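Local coordinates for protein chinitase A (Streptomyces coelicolor, PDB 3EBV) that probably hydrolyses internal glycosidic bonds of chitin, this chain being the family 18 glycoside hydrolase (TIM-barrel) domain of a longer protein, at residues 146-152 / 173-179; 214-218 / 262-266; 123-127 / 161-165; 43-47 / 99-104. One frame throughout, in Å; residues are numbered along the deposited sequence.

Contact 1. Residues 146-152 / 173-179; sequences LTMAPQT and LTVVNMQ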
loop_
_atom_site.group_PDB
_atom_site.type_symbol
_atom_site.label_atom_id
_atom_site.label_comp_id
_atom_site.label_asym_id
_atom_site.label_seq_id
_atom_site.Cartn_x
_atom_site.Cartn_y
_atom_site.Cartn_z
ATOM N N LEU A 146 -6.119 -5.748 5.216
ATOM C CA LEU A 146 -4.725 -6.195 5.214
ATOM C C LEU A 146 -4.167 -5.834 3.834
ATOM O O LEU A 146 -4.632 -6.375 2.808
ATOM C CB LEU A 146 -4.615 -7.721 5.440
ATOM C CG LEU A 146 -3.196 -8.294 5.217
ATOM C CD1 LEU A 146 -2.119 -7.661 6.097
ATOM C CD2 LEU A 146 -3.320 -9.831 5.454
ATOM N N THR A 147 -3.204 -4.915 3.824
ATOM C CA THR A 147 -2.546 -4.575 2.553
ATOM C C THR A 147 -1.054 -4.844 2.679
ATOM O O THR A 147 -0.520 -4.962 3.777
ATOM C CB THR A 147 -2.808 -3.065 2.169
ATOM O OG1 THR A 147 -2.144 -2.197 3.103
ATOM C CG2 THR A 147 -4.296 -2.735 2.173
HETATM N N MSE A 148 -0.350 -4.893 1.534
HETATM C CA MSE A 148 1.103 -5.053 1.526
HETATM C C MSE A 148 1.634 -4.163 0.428
HETATM O O MSE A 148 0.944 -4.001 -0.595
HETATM C CB MSE A 148 1.504 -6.497 1.230
HETATM C CG MSE A 148 0.800 -7.500 2.184
HETATM SE SE MSE A 148 1.402 -9.342 1.802
HETATM C CE MSE A 148 2.897 -9.388 3.064
ATOM N N ALA A 149 2.830 -3.623 0.653
ATOM C CA ALA A 149 3.457 -2.704 -0.315
ATOM C C ALA A 149 4.880 -3.197 -0.634
ATOM O O ALA A 149 5.889 -2.546 -0.342
ATOM C CB ALA A 149 3.492 -1.262 0.246
ATOM N N PRO A 150 4.976 -4.373 -1.279
ATOM C CA PRO A 150 6.300 -4.878 -1.682
ATOM C C PRO A 150 7.006 -3.928 -2.646
ATOM O O PRO A 150 6.341 -3.146 -3.337
ATOM C CB PRO A 150 5.954 -6.158 -2.481
ATOM C CG PRO A 150 4.490 -5.981 -2.905
ATOM C CD PRO A 150 3.850 -5.222 -1.752
ATOM N N GLN A 151 8.334 -4.036 -2.670
ATOM C CA GLN A 151 9.125 -3.463 -3.757
ATOM C C GLN A 151 9.102 -4.430 -4.942
ATOM O O GLN A 151 8.709 -5.615 -4.826
ATOM C CB GLN A 151 10.548 -3.215 -3.258
ATOM C CG GLN A 151 10.584 -2.090 -2.231
ATOM C CD GLN A 151 11.983 -1.867 -1.741
ATOM O OE1 GLN A 151 12.732 -1.075 -2.324
ATOM N NE2 GLN A 151 12.375 -2.600 -0.703
ATOM N N THR A 152 9.522 -3.949 -6.132
ATOM C CA THR A 152 9.391 -4.804 -7.298
ATOM C C THR A 152 10.191 -6.111 -7.156
ATOM O O THR A 152 9.783 -7.162 -7.653
ATOM C CB THR A 152 9.814 -4.037 -8.585
ATOM O OG1 THR A 152 11.149 -3.541 -8.407
ATOM C CG2 THR A 152 8.851 -2.941 -8.869
ATOM N N LEU A 173 -6.347 -11.334 2.654
ATOM C CA LEU A 173 -5.602 -10.245 2.033
ATOM C C LEU A 173 -6.545 -9.314 1.266
ATOM O O LEU A 173 -7.328 -9.773 0.395
ATOM C CB LEU A 173 -4.600 -10.856 1.071
ATOM C CG LEU A 173 -3.830 -9.902 0.182
ATOM C CD1 LEU A 173 -2.826 -9.031 0.978
ATOM C CD2 LEU A 173 -3.057 -10.800 -0.841
ATOM N N THR A 174 -6.461 -8.005 1.547
ATOM C CA THR A 174 -7.247 -7.023 0.797
ATOM C C THR A 174 -6.585 -6.703 -0.560
ATOM O O THR A 174 -7.165 -6.995 -1.620
ATOM C CB THR A 174 -7.440 -5.727 1.605
ATOM O OG1 THR A 174 -7.956 -6.093 2.918
ATOM C CG2 THR A 174 -8.408 -4.803 0.897
ATOM N N VAL A 175 -5.361 -6.147 -0.505
ATOM C CA VAL A 175 -4.696 -5.780 -1.764
ATOM C C VAL A 175 -3.208 -5.661 -1.565
ATOM O O VAL A 175 -2.722 -5.219 -0.509
ATOM C CB VAL A 175 -5.294 -4.466 -2.355
ATOM C CG1 VAL A 175 -5.190 -3.285 -1.371
ATOM C CG2 VAL A 175 -4.660 -4.101 -3.679
ATOM N N VAL A 176 -2.490 -6.094 -2.615
ATOM C CA VAL A 176 -1.041 -5.875 -2.735
ATOM C C VAL A 176 -0.868 -4.641 -3.591
ATOM O O VAL A 176 -1.075 -4.685 -4.810
ATOM C CB VAL A 176 -0.303 -7.065 -3.373
ATOM C CG1 VAL A 176 1.182 -6.774 -3.486
ATOM C CG2 VAL A 176 -0.487 -8.326 -2.485
ATOM N N ASN A 177 -0.497 -3.526 -2.959
ATOM C CA ASN A 177 -0.165 -2.280 -3.673
ATOM C C ASN A 177 1.355 -2.223 -3.874
ATOM O O ASN A 177 2.075 -1.604 -3.087
ATOM C CB ASN A 177 -0.597 -1.055 -2.860
ATOM C CG ASN A 177 -2.113 -0.915 -2.729
ATOM O OD1 ASN A 177 -2.858 -1.030 -3.720
ATOM N ND2 ASN A 177 -2.585 -0.579 -1.480
HETATM N N MSE A 178 1.859 -2.936 -4.874
HETATM C CA MSE A 178 3.313 -2.900 -5.083
HETATM C C MSE A 178 3.793 -1.484 -5.421
HETATM O O MSE A 178 3.042 -0.678 -5.990
HETATM C CB MSE A 178 3.753 -3.896 -6.192
HETATM C CG MSE A 178 5.263 -3.925 -6.353
HETATM SE SE MSE A 178 5.764 -5.489 -7.455
HETATM C CE MSE A 178 5.222 -4.859 -9.193
ATOM N N GLN A 179 5.056 -1.212 -5.032
ATOM C CA GLN A 179 5.671 0.080 -5.303
ATOM C C GLN A 179 6.369 -0.034 -6.676
ATOM O O GLN A 179 7.495 -0.555 -6.804
ATOM C CB GLN A 179 6.726 0.404 -4.228
ATOM C CG GLN A 179 6.154 0.456 -2.825
ATOM C CD GLN A 179 7.262 0.748 -1.810
ATOM O OE1 GLN A 179 8.105 1.633 -2.017
ATOM N NE2 GLN A 179 7.269 -0.015 -0.721
HETATM O O HOH W 1 9.999 -1.189 -5.877
#

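Contact 2. Residues 214-218 / 262-266; sequences LAPSQ and YPDLR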
loop_
_atom_site.group_PDB
_atom_site.type_symbol
_atom_site.label_atom_id
_atom_site.label_comp_id
_atom_site.label_asym_id
_atom_site.label_seq_id
_atom_site.Cartn_x
_atom_site.Cartn_y
_atom_site.Cartn_z
ATOM N N LEU A 214 -2.922 -14.454 -7.345
ATOM C CA LEU A 214 -3.663 -13.368 -6.663
ATOM C C LEU A 214 -4.897 -13.013 -7.468
ATOM O O LEU A 214 -4.856 -12.990 -8.721
ATOM C CB LEU A 214 -2.771 -12.142 -6.438
ATOM C CG LEU A 214 -1.589 -12.406 -5.498
ATOM C CD1 LEU A 214 -0.731 -11.152 -5.463
ATOM C CD2 LEU A 214 -2.052 -12.761 -4.072
ATOM N N ALA A 215 -6.014 -12.756 -6.781
ATOM C CA ALA A 215 -7.234 -12.310 -7.464
ATOM C C ALA A 215 -7.042 -10.862 -7.992
ATOM O O ALA A 215 -6.230 -10.103 -7.438
ATOM C CB ALA A 215 -8.455 -12.354 -6.501
ATOM N N PRO A 216 -7.773 -10.479 -9.036
ATOM C CA PRO A 216 -7.639 -9.100 -9.525
ATOM C C PRO A 216 -7.919 -8.081 -8.425
ATOM O O PRO A 216 -7.263 -7.032 -8.383
ATOM C CB PRO A 216 -8.658 -9.030 -10.674
ATOM C CG PRO A 216 -8.668 -10.462 -11.197
ATOM C CD PRO A 216 -8.627 -11.296 -9.934
ATOM N N SER A 217 -8.878 -8.360 -7.532
ATOM C CA SER A 217 -9.169 -7.424 -6.461
ATOM C C SER A 217 -8.022 -7.299 -5.476
ATOM O O SER A 217 -8.085 -6.419 -4.585
ATOM C CB SER A 217 -10.404 -7.852 -5.655
ATOM O OG SER A 217 -10.176 -9.106 -5.079
ATOM N N GLN A 218 -7.004 -8.155 -5.610
ATOM C CA GLN A 218 -5.872 -8.129 -4.681
ATOM C C GLN A 218 -4.624 -7.461 -5.300
ATOM O O GLN A 218 -3.556 -7.525 -4.698
ATOM C CB GLN A 218 -5.513 -9.548 -4.210
ATOM C CG GLN A 218 -6.645 -10.098 -3.351
ATOM C CD GLN A 218 -6.450 -11.538 -2.984
ATOM O OE1 GLN A 218 -6.096 -12.390 -3.810
ATOM N NE2 GLN A 218 -6.741 -11.840 -1.713
ATOM N N TYR A 262 -8.920 -8.127 -16.716
ATOM C CA TYR A 262 -9.106 -8.312 -15.280
ATOM C C TYR A 262 -9.960 -7.155 -14.771
ATOM O O TYR A 262 -9.463 -6.225 -14.119
ATOM C CB TYR A 262 -7.731 -8.291 -14.599
ATOM C CG TYR A 262 -6.813 -9.362 -15.084
ATOM C CD1 TYR A 262 -6.861 -10.655 -14.537
ATOM C CD2 TYR A 262 -5.898 -9.090 -16.111
ATOM C CE1 TYR A 262 -6.010 -11.631 -14.974
ATOM C CE2 TYR A 262 -5.056 -10.079 -16.559
ATOM C CZ TYR A 262 -5.103 -11.341 -15.990
ATOM O OH TYR A 262 -4.253 -12.344 -16.423
ATOM N N PRO A 263 -11.274 -7.149 -15.086
ATOM C CA PRO A 263 -12.118 -5.997 -14.762
ATOM C C PRO A 263 -12.213 -5.680 -13.270
ATOM O O PRO A 263 -12.489 -4.510 -12.934
ATOM C CB PRO A 263 -13.508 -6.365 -15.318
ATOM C CG PRO A 263 -13.360 -7.677 -15.950
ATOM C CD PRO A 263 -11.954 -8.158 -15.938
ATOM N N ASP A 264 -11.986 -6.672 -12.406
ATOM C CA ASP A 264 -12.074 -6.429 -10.937
ATOM C C ASP A 264 -10.754 -5.983 -10.314
ATOM O O ASP A 264 -10.612 -5.992 -9.090
ATOM C CB ASP A 264 -12.615 -7.651 -10.192
ATOM C CG ASP A 264 -14.076 -7.919 -10.505
ATOM O OD1 ASP A 264 -14.782 -7.003 -11.002
ATOM O OD2 ASP A 264 -14.502 -9.067 -10.268
ATOM N N LEU A 265 -9.803 -5.583 -11.153
ATOM C CA LEU A 265 -8.519 -5.017 -10.649
ATOM C C LEU A 265 -8.829 -3.989 -9.559
ATOM O O LEU A 265 -9.689 -3.108 -9.762
ATOM C CB LEU A 265 -7.762 -4.339 -11.802
ATOM C CG LEU A 265 -6.342 -3.969 -11.432
ATOM C CD1 LEU A 265 -5.441 -5.197 -11.360
ATOM C CD2 LEU A 265 -5.811 -2.987 -12.448
ATOM N N ARG A 266 -8.119 -4.069 -8.426
ATOM C CA ARG A 266 -8.549 -3.222 -7.289
ATOM C C ARG A 266 -8.477 -1.730 -7.606
ATOM O O ARG A 266 -9.414 -0.973 -7.366
ATOM C CB ARG A 266 -7.707 -3.510 -6.042
ATOM C CG ARG A 266 -8.096 -2.632 -4.821
ATOM C CD ARG A 266 -9.483 -2.945 -4.328
ATOM N NE ARG A 266 -9.427 -4.245 -3.696
ATOM C CZ ARG A 266 -10.284 -4.667 -2.780
ATOM N NH1 ARG A 266 -11.312 -3.909 -2.428
ATOM N NH2 ARG A 266 -10.115 -5.879 -2.260
HETATM O O HOH W 2 -9.458 -8.593 -2.155
#

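Contact 3. Residues 123-127 / 161-165; sequences GLNPT and GYFQT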
loop_
_atom_site.group_PDB
_atom_site.type_symbol
_atom_site.label_atom_id
_atom_site.label_comp_id
_atom_site.label_asym_id
_atom_site.label_seq_id
_atom_site.Cartn_x
_atom_site.Cartn_y
_atom_site.Cartn_z
ATOM N N GLY A 123 13.597 -6.790 4.819
ATOM C CA GLY A 123 13.463 -8.252 4.757
ATOM C C GLY A 123 12.037 -8.681 5.087
ATOM O O GLY A 123 11.322 -8.010 5.861
ATOM N N LEU A 124 11.623 -9.808 4.515
ATOM C CA LEU A 124 10.299 -10.368 4.792
ATOM C C LEU A 124 10.457 -11.897 4.821
ATOM O O LEU A 124 10.802 -12.515 3.810
ATOM C CB LEU A 124 9.304 -9.909 3.727
ATOM C CG LEU A 124 7.793 -10.004 3.971
ATOM C CD1 LEU A 124 7.353 -11.461 4.130
ATOM C CD2 LEU A 124 7.307 -9.065 5.091
ATOM N N ASN A 125 10.191 -12.490 5.986
ATOM C CA ASN A 125 10.359 -13.947 6.152
ATOM C C ASN A 125 8.956 -14.573 6.088
ATOM O O ASN A 125 8.120 -14.323 6.982
ATOM C CB ASN A 125 10.990 -14.206 7.531
ATOM C CG ASN A 125 11.244 -15.670 7.783
ATOM O OD1 ASN A 125 10.345 -16.491 7.566
ATOM N ND2 ASN A 125 12.459 -16.012 8.174
ATOM N N PRO A 126 8.648 -15.325 5.009
ATOM C CA PRO A 126 7.269 -15.812 4.869
ATOM C C PRO A 126 6.846 -16.825 5.942
ATOM O O PRO A 126 5.655 -16.902 6.268
ATOM C CB PRO A 126 7.232 -16.476 3.476
ATOM C CG PRO A 126 8.651 -16.633 3.097
ATOM C CD PRO A 126 9.503 -15.650 3.862
ATOM N N THR A 127 7.821 -17.558 6.495
ATOM C CA THR A 127 7.460 -18.538 7.529
ATOM C C THR A 127 6.872 -17.760 8.706
ATOM O O THR A 127 5.802 -18.141 9.213
ATOM C CB THR A 127 8.678 -19.371 7.933
ATOM O OG1 THR A 127 9.070 -20.215 6.848
ATOM C CG2 THR A 127 8.364 -20.265 9.166
ATOM N N GLY A 161 9.536 -13.381 -1.085
ATOM C CA GLY A 161 9.013 -13.483 0.297
ATOM C C GLY A 161 7.649 -12.840 0.456
ATOM O O GLY A 161 6.727 -13.448 1.031
ATOM N N TYR A 162 7.477 -11.607 -0.040
ATOM C CA TYR A 162 6.145 -11.002 -0.056
ATOM C C TYR A 162 5.116 -11.838 -0.833
ATOM O O TYR A 162 3.974 -11.982 -0.422
ATOM C CB TYR A 162 6.180 -9.570 -0.648
ATOM C CG TYR A 162 6.435 -8.471 0.349
ATOM C CD1 TYR A 162 7.735 -8.110 0.696
ATOM C CD2 TYR A 162 5.360 -7.787 0.903
ATOM C CE1 TYR A 162 7.978 -7.052 1.641
ATOM C CE2 TYR A 162 5.571 -6.717 1.806
ATOM C CZ TYR A 162 6.888 -6.383 2.162
ATOM O OH TYR A 162 7.021 -5.357 3.089
ATOM N N PHE A 163 5.517 -12.376 -1.998
ATOM C CA PHE A 163 4.581 -13.066 -2.844
ATOM C C PHE A 163 4.114 -14.355 -2.124
ATOM O O PHE A 163 2.910 -14.632 -2.089
ATOM C CB PHE A 163 5.220 -13.349 -4.225
ATOM C CG PHE A 163 4.226 -13.444 -5.361
ATOM C CD1 PHE A 163 4.561 -12.919 -6.636
ATOM C CD2 PHE A 163 2.973 -14.023 -5.197
ATOM C CE1 PHE A 163 3.623 -13.029 -7.723
ATOM C CE2 PHE A 163 2.032 -14.132 -6.279
ATOM C CZ PHE A 163 2.400 -13.622 -7.547
ATOM N N GLN A 164 5.070 -15.092 -1.552
ATOM C CA GLN A 164 4.719 -16.344 -0.846
ATOM C C GLN A 164 3.774 -16.035 0.315
ATOM O O GLN A 164 2.797 -16.734 0.522
ATOM C CB GLN A 164 5.963 -17.013 -0.303
ATOM C CG GLN A 164 5.676 -18.399 0.291
ATOM C CD GLN A 164 5.052 -19.342 -0.690
ATOM O OE1 GLN A 164 3.823 -19.650 -0.616
ATOM N NE2 GLN A 164 5.875 -19.806 -1.651
ATOM N N THR A 165 4.075 -14.946 1.039
ATOM C CA THR A 165 3.235 -14.546 2.178
ATOM C C THR A 165 1.845 -14.203 1.706
ATOM O O THR A 165 0.827 -14.663 2.246
ATOM C CB THR A 165 3.859 -13.390 2.970
ATOM O OG1 THR A 165 5.182 -13.755 3.375
ATOM C CG2 THR A 165 3.006 -13.032 4.234
#

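Contact 4. Residues 43-47 / 99-104; sequences TPGAV and NFANSV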
loop_
_atom_site.group_PDB
_atom_site.type_symbol
_atom_site.label_atom_id
_atom_site.label_comp_id
_atom_site.label_asym_id
_atom_site.label_seq_id
_atom_site.Cartn_x
_atom_site.Cartn_y
_atom_site.Cartn_z
ATOM N N THR A 43 11.613 -4.593 21.758
ATOM C CA THR A 43 11.078 -5.971 21.746
ATOM C C THR A 43 10.997 -6.496 20.282
ATOM O O THR A 43 10.339 -5.862 19.451
ATOM C CB THR A 43 9.705 -6.000 22.424
ATOM O OG1 THR A 43 9.843 -5.572 23.800
ATOM C CG2 THR A 43 9.059 -7.397 22.397
ATOM N N PRO A 44 11.678 -7.618 19.965
ATOM C CA PRO A 44 11.674 -8.140 18.579
ATOM C C PRO A 44 10.258 -8.330 18.023
ATOM O O PRO A 44 9.410 -8.927 18.673
ATOM C CB PRO A 44 12.407 -9.484 18.722
ATOM C CG PRO A 44 13.389 -9.221 19.850
ATOM C CD PRO A 44 12.537 -8.455 20.844
ATOM N N GLY A 45 10.003 -7.773 16.826
ATOM C CA GLY A 45 8.696 -7.883 16.168
ATOM C C GLY A 45 7.642 -6.867 16.572
ATOM O O GLY A 45 6.618 -6.723 15.913
ATOM N N ALA A 46 7.855 -6.179 17.716
ATOM C CA ALA A 46 6.830 -5.325 18.267
ATOM C C ALA A 46 6.821 -3.942 17.616
ATOM O O ALA A 46 7.860 -3.441 17.200
ATOM C CB ALA A 46 7.025 -5.178 19.817
ATOM N N VAL A 47 5.658 -3.321 17.555
ATOM C CA VAL A 47 5.594 -1.951 17.067
ATOM C C VAL A 47 4.840 -1.071 18.034
ATOM O O VAL A 47 4.130 -1.549 18.936
ATOM C CB VAL A 47 4.904 -1.864 15.671
ATOM C CG1 VAL A 47 5.679 -2.731 14.663
ATOM C CG2 VAL A 47 3.391 -2.166 15.753
ATOM N N ASN A 99 4.757 -11.141 19.075
ATOM C CA ASN A 99 4.920 -9.724 19.483
ATOM C C ASN A 99 4.355 -8.774 18.427
ATOM O O ASN A 99 3.747 -7.753 18.742
ATOM C CB ASN A 99 6.379 -9.380 19.752
ATOM C CG ASN A 99 6.948 -10.129 20.958
ATOM O OD1 ASN A 99 6.175 -10.611 21.803
ATOM N ND2 ASN A 99 8.251 -10.294 20.991
ATOM N N PHE A 100 4.529 -9.137 17.152
ATOM C CA PHE A 100 3.971 -8.318 16.086
ATOM C C PHE A 100 2.458 -8.312 16.140
ATOM O O PHE A 100 1.819 -7.276 16.117
ATOM C CB PHE A 100 4.421 -8.905 14.732
ATOM C CG PHE A 100 3.978 -8.090 13.532
ATOM C CD1 PHE A 100 4.730 -6.968 13.129
ATOM C CD2 PHE A 100 2.830 -8.438 12.820
ATOM C CE1 PHE A 100 4.314 -6.237 11.967
ATOM C CE2 PHE A 100 2.430 -7.687 11.678
ATOM C CZ PHE A 100 3.162 -6.596 11.285
ATOM N N ALA A 101 1.840 -9.501 16.190
ATOM C CA ALA A 101 0.384 -9.578 16.234
ATOM C C ALA A 101 -0.189 -8.845 17.453
ATOM O O ALA A 101 -1.164 -8.102 17.336
ATOM C CB ALA A 101 -0.096 -11.044 16.236
ATOM N N ASN A 102 0.418 -9.084 18.622
ATOM C CA ASN A 102 -0.060 -8.423 19.853
ATOM C C ASN A 102 0.026 -6.900 19.774
ATOM O O ASN A 102 -0.930 -6.190 20.128
ATOM C CB ASN A 102 0.736 -8.914 21.068
ATOM C CG ASN A 102 0.313 -10.313 21.522
ATOM O OD1 ASN A 102 -0.768 -10.775 21.190
ATOM N ND2 ASN A 102 1.180 -10.978 22.286
ATOM N N SER A 103 1.175 -6.407 19.317
ATOM C CA SER A 103 1.409 -4.960 19.319
ATOM C C SER A 103 0.616 -4.260 18.221
ATOM O O SER A 103 0.064 -3.195 18.435
ATOM C CB SER A 103 2.889 -4.640 19.259
ATOM O OG SER A 103 3.463 -5.129 18.053
ATOM N N VAL A 104 0.558 -4.855 17.020
ATOM C CA VAL A 104 -0.273 -4.260 15.989
ATOM C C VAL A 104 -1.744 -4.188 16.410
ATOM O O VAL A 104 -2.419 -3.167 16.199
ATOM C CB VAL A 104 -0.105 -5.002 14.600
ATOM C CG1 VAL A 104 -1.149 -4.506 13.580
ATOM C CG2 VAL A 104 1.318 -4.804 14.099
#

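Contact 1. Residues 146-152 / 173-179
Backbone bonds pair Thr147 and Met148 with Val175 and Val176 as neighbouring parallel strands of the barrel, the two ends of a beta-alpha-beta unit made with helix 161-168. Leu146 O receives Thr174 N and, weakly, Val175 N; Met148 N reaches Val175 O, and Asn177 N reaches Met148 O at 2.8 Å. Farther on, Gln179 N meets Pro150 O almost head-on along the carbonyl (2.9 Å).

Two side chains add polar bonds to the backbone. At the start, Thr174 OG1 accepts a nearly straight bond from Leu146 N (3.0 Å, 172°). At the other end Gln179 sends its extended chain across (chi1 -60°), and NE2 donates a hydrogen bond to Ala149 O at 2.9 Å, the acceptor lying close to the amide plane. Thr147 OG1 is bonded instead to Asp117.

Apolar contacts are few. The Pro150 ring crosses Val176 at right angles, Pro150 CG lying a tight 3.5 Å from Val176 CG1. Thr147 CG2 lies alongside Val175 CG1.

Water 1 accepts from Thr152 N and also lies within bonding distance of Gln179 O, bridging the segments. Gln179 NE2 also donates to Glu121, which with Asp117 and Asp119 fits the family 18 DxxDxDxE signature; two bonds on NE2 thus fix the rotation of this amide beside the presumed active site.

Contact 2. Residues 214-218 / 262-266
Pro216 sits against the Tyr262-Leu265 type I turn, and this is the compact half of the contact. Its CG touches Tyr262 CD1 at 3.8 Å, meeting the ring at its edge and close to its plane, while its CB lies over the peptide between Asp264 and Leu265. Pro216 O takes a CA-H contact from Leu265 CA (3.3 Å) and a weak bond from Arg266 N.

The polar grip is on the next carbonyl. Arg266 bends at chi2 and chi3 (66° and 71°), which turns the chain toward the 214-218 loop and brings NE to Ser217 O at 2.7 Å, in the carbonyl plane; NH2 adds a weaker bond to the same oxygen.

Toward solvent the contact is looser. Water 2 lies at the guanidinium edge, weakly bound to NH2, and also bonds Ser217 OG at 3.1 Å. The exposed Asp264 side chain only brushes Pro216, CB to CB at 4.2 Å.

Both segments are loops leading into adjacent parallel strands, 219-224 and 267-271. Leu210 of helix 199-210 packs on Pro216, Tyr262 and Leu265, Leu265 also reaches helix 237-249, and Arg266 NH1 bonds to Leu3 O near the N-terminus.

Contact 3. Residues 123-127 / 161-165
Leu124 lies over one face of the Tyr162 ring. Its CG stands 3.9 Å from the ring centroid and 19° off the normal, a CH-pi contact displaced toward the CD1-CE1 side of the rim, and the leucine crosses the tyrosine at about a right angle. With chi1 at -163°, CG is turned away from the leucine's own nitrogen, and the two methyls part company: CD2 reaches along the ring toward CZ, whereas CD1 turns to the helix and comes within 3.2 Å of Thr165 OG1, a tight approach.

Pro126 completes the first shell. Its CB is 3.4 Å from Thr165 OG1 and 4.0 Å from Gln164 CB, so the proline ring rests on the first turn of helix 161-168. Gly161 lies at the start of that turn; having no side chain, it lets the Leu124 backbone come close.

The next shell sets these groups. Thr165 OG1 donates to Gly161 O at 2.8 Å, and Thr165 N bonds to the same oxygen from the other face of its plane; the bond to Gly161 O fixes the rotation of the hydroxyl, whose oxygen also borders Leu124 and Pro126. Tyr162 OH is bonded to Leu120 O, at the end of strand 115-120, and this anchors the far end of the ring. At the N-cap of helix 126-140, Asn125 OD1 accepts from Tyr128 N and, weakly, from Thr127 N, holding the turn that presents Pro126.

No hydrogen bond crosses between the two segments: the loop and first residue of helix 126-140 rest on the start of helix 161-168 through van der Waals contacts, carbon on ring and carbon on oxygen, while the hydroxyls of Thr165 and Tyr162 are bonded to Gly161 O and Leu120 O instead.

Contact 4. Residues 43-47 / 99-104
Val47, Asn99 and Ser103 bury the most surface here. Ser103 OG is the polar pivot: it accepts from Val47 N at 2.9 Å (N-H...O 162°) and donates to Asn99 O, one turn back in the helix, at 2.7 Å. With chi1 at 62° the hydroxyl stands between its own nitrogen and carbonyl carbon, where it can serve both partners. Ser103 N bonds to that same Asn99 oxygen from the opposite face of its plane.

Asn99 uses its amide on the turn. ND2 donates to Pro44 O at 2.9 Å, and the acceptor lies only 1° out of the amide plane; Thr43 CG2 packs on this nitrogen at 3.3 Å. The receiving loop is a type II beta turn, Thr43 to Ala46, with Gly45 at its third position, leading from barrel strand 32-40 into the short antiparallel strand 47-48. Helix 94-111 belongs to the outer layer of the TIM barrel, so the turn is pinned onto its side. Gly45 O faces the helix as well, lying near the edge of the Phe100 ring and 3.1 Å from Phe100 CA.

Val47 supplies the apolar end. Its CG2 meets Val104 CG2 at 3.7 Å, and the same Val104 methyl sits over the centre of the Phe100 ring, which packs onward against Val82 and Ile118.

How the contacts relate
Contact 1 is the core of the set: two adjacent barrel strands, bonded mainly through their backbones. The other three are partly buried and lie farther out. Contact 2 joins loops entering the next strands and touches contact 1 through Gln218, whose O and NE2 meet Val176 N and Leu173 O. Contact 3 involves helix 161-168, the crossover joining the two strands of contact 1; Tyr162 packs on Met148 and Pro150, and Thr165 on Met148. Contact 4 touches none of the others; its nearest atoms are about 7 Å from contact 1. Chemistry follows place: an arginine grips a carbonyl in contact 2, carbon packing dominates contact 3, and asparagine and serine hold a turn in contact 4.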